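Local structure of probable enoyl-CoA hydratase/isomerase (Pseudomonas aeruginosa PA14, 5WYB) at residues A[134-139]-A[180-185]. The protein belongs to the enoyl-CoA hydratase/isomerase (crotonase) family and probably acts as a hydro-lyase on an acyl-CoA substrate. The protein carries 1 engineered substitution. Numbering follows the deposited sequence.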
loop_
_atom_site.group_PDB
_atom_site.type_symbol
_atom_site.label_atom_id
_atom_site.label_comp_id
_atom_site.label_asym_id
_atom_site.label_seq_id
_atom_site.Cartn_x
_atom_site.Cartn_y
_atom_site.Cartn_z
ATOM N N ARG A 134 -17.100 11.101 -19.511
ATOM C CA ARG A 134 -18.530 11.349 -19.427
ATOM C C ARG A 134 -18.877 12.641 -20.155
ATOM O O ARG A 134 -18.215 13.664 -19.962
ATOM C CB ARG A 134 -18.976 11.415 -17.970
ATOM C CG ARG A 134 -18.982 10.067 -17.275
ATOM C CD ARG A 134 -18.552 10.206 -15.833
ATOM N NE ARG A 134 -17.172 10.660 -15.757
ATOM C CZ ARG A 134 -16.121 9.859 -15.877
ATOM N NH1 ARG A 134 -16.297 8.559 -16.066
ATOM N NH2 ARG A 134 -14.894 10.357 -15.811
ATOM N N ILE A 135 -19.904 12.577 -20.997
ATOM C CA ILE A 135 -20.454 13.732 -21.704
ATOM C C ILE A 135 -21.934 13.791 -21.374
ATOM O O ILE A 135 -22.680 12.858 -21.696
ATOM C CB ILE A 135 -20.249 13.641 -23.223
ATOM C CG1 ILE A 135 -18.761 13.605 -23.561
ATOM C CG2 ILE A 135 -20.916 14.815 -23.921
ATOM C CD1 ILE A 135 -18.495 13.411 -25.026
ATOM N N ALA A 136 -22.358 14.872 -20.727
ATOM C CA ALA A 136 -23.715 14.999 -20.216
ATOM C C ALA A 136 -24.476 16.088 -20.961
ATOM O O ALA A 136 -23.911 17.125 -21.314
ATOM C CB ALA A 136 -23.708 15.317 -18.721
ATOM N N GLU A 137 -25.760 15.875 -21.149
ATOM C CA GLU A 137 -26.684 16.815 -21.710
ATOM C C GLU A 137 -27.061 17.774 -20.587
ATOM O O GLU A 137 -27.059 17.406 -19.449
ATOM C CB GLU A 137 -27.901 16.126 -22.315
ATOM C CG GLU A 137 -27.755 15.807 -23.792
ATOM C CD GLU A 137 -28.705 14.750 -24.321
ATOM O OE1 GLU A 137 -29.807 14.671 -23.836
ATOM O OE2 GLU A 137 -28.344 14.013 -25.223
ATOM N N ARG A 138 -27.432 18.991 -20.934
ATOM C CA ARG A 138 -27.727 20.046 -19.988
ATOM C C ARG A 138 -28.786 19.703 -18.998
ATOM O O ARG A 138 -28.637 19.985 -17.857
ATOM C CB ARG A 138 -28.130 21.310 -20.728
ATOM C CG ARG A 138 -27.020 22.276 -21.030
ATOM C CD ARG A 138 -27.497 23.531 -21.787
ATOM N NE ARG A 138 -28.816 23.915 -21.358
ATOM C CZ ARG A 138 -29.920 23.724 -22.055
ATOM N NH1 ARG A 138 -29.871 23.176 -23.249
ATOM N NH2 ARG A 138 -31.061 24.084 -21.549
ATOM N N GLN A 139 -29.834 19.051 -19.426
ATOM C CA GLN A 139 -30.882 18.653 -18.527
ATOM C C GLN A 139 -30.639 17.375 -17.686
ATOM O O GLN A 139 -31.425 17.048 -16.841
ATOM C CB GLN A 139 -32.176 18.543 -19.305
ATOM C CG GLN A 139 -32.307 17.344 -20.208
ATOM C CD GLN A 139 -31.252 17.296 -21.258
ATOM O OE1 GLN A 139 -30.520 18.235 -21.421
ATOM N NE2 GLN A 139 -31.168 16.197 -21.972
ATOM N N VAL A 180 -27.369 16.128 -8.578
ATOM C CA VAL A 180 -26.681 17.200 -9.280
ATOM C C VAL A 180 -27.101 17.181 -10.741
ATOM O O VAL A 180 -27.438 16.130 -11.293
ATOM C CB VAL A 180 -25.143 17.098 -9.166
ATOM C CG1 VAL A 180 -24.718 17.022 -7.717
ATOM C CG2 VAL A 180 -24.617 15.910 -9.945
ATOM N N ASP A 181 -27.085 18.363 -11.364
ATOM C CA ASP A 181 -27.342 18.506 -12.788
ATOM C C ASP A 181 -26.020 18.625 -13.541
ATOM O O ASP A 181 -24.950 18.758 -12.948
ATOM C CB ASP A 181 -28.249 19.707 -13.064
ATOM C CG ASP A 181 -27.734 20.996 -12.444
ATOM O OD1 ASP A 181 -26.511 21.247 -12.463
ATOM O OD2 ASP A 181 -28.568 21.773 -11.940
ATOM N N ALA A 182 -26.107 18.609 -14.874
ATOM C CA ALA A 182 -24.907 18.536 -15.701
ATOM C C ALA A 182 -23.958 19.703 -15.448
ATOM O O ALA A 182 -22.735 19.538 -15.499
ATOM C CB ALA A 182 -25.293 18.479 -17.175
ATOM N N GLU A 183 -24.495 20.892 -15.176
ATOM C CA GLU A 183 -23.620 22.043 -14.979
ATOM C C GLU A 183 -22.916 21.979 -13.629
ATOM O O GLU A 183 -21.755 22.385 -13.510
ATOM C CB GLU A 183 -24.418 23.337 -15.121
ATOM C CG GLU A 183 -25.022 23.531 -16.501
ATOM C CD GLU A 183 -24.128 24.331 -17.424
ATOM O OE1 GLU A 183 -23.269 25.078 -16.913
ATOM O OE2 GLU A 183 -24.290 24.223 -18.660
ATOM N N THR A 184 -23.600 21.478 -12.601
ATOM C CA THR A 184 -22.925 21.239 -11.330
ATOM C C THR A 184 -21.920 20.098 -11.455
ATOM O O THR A 184 -20.814 20.172 -10.907
ATOM C CB THR A 184 -23.953 20.941 -10.241
ATOM O OG1 THR A 184 -24.840 22.058 -10.107
ATOM C CG2 THR A 184 -23.268 20.698 -8.915
ATOM N N ALA A 185 -22.284 19.047 -12.194
ATOM C CA ALA A 185 -21.372 17.930 -12.418
ATOM C C ALA A 185 -20.084 18.389 -13.084
ATOM O O ALA A 185 -18.994 17.925 -12.730
ATOM C CB ALA A 185 -22.059 16.867 -13.269
#
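Ala182, the first residue of helix 182-188, points its methyl at the end of strand 133-137. Its CB lies 3.9 Å from Ala136 CB, the two methyls meeting obliquely, flank to flank. The same CB comes to 3.1 Å from Glu137 O, a close approach, and to 3.7 Å from Arg138 O. Here the strand gives way to a turn. Further out, Arg138 and Glu183 run side by side in the same direction. Glu183 sets CG anti to its carbonyl carbon (chi1 -63°) and bends at chi2, which brings its carboxylate nearer to Arg138. The flat ends are turned 53° apart and do not pair: Arg138 NE is 5.3 Å from Glu183 OE2. The nearer approach is Arg138 CG to Glu183 OE2 at 4.1 Å. The guanidinium instead forms a salt bridge with Asp196 through NH1. Asp181 is the N-cap: Asp181 OD1 accepts from Thr184 N at 2.9 Å, nearly along the C-O axis, which caps the first turn. The contact sets the helix start against a strand end of the larger sheet of this crotonase-family domain. Strand 180-181 edges a smaller sheet, beside strand 141-143. Val194 of strand 193-195 touches Arg138, Ala182 and Glu183.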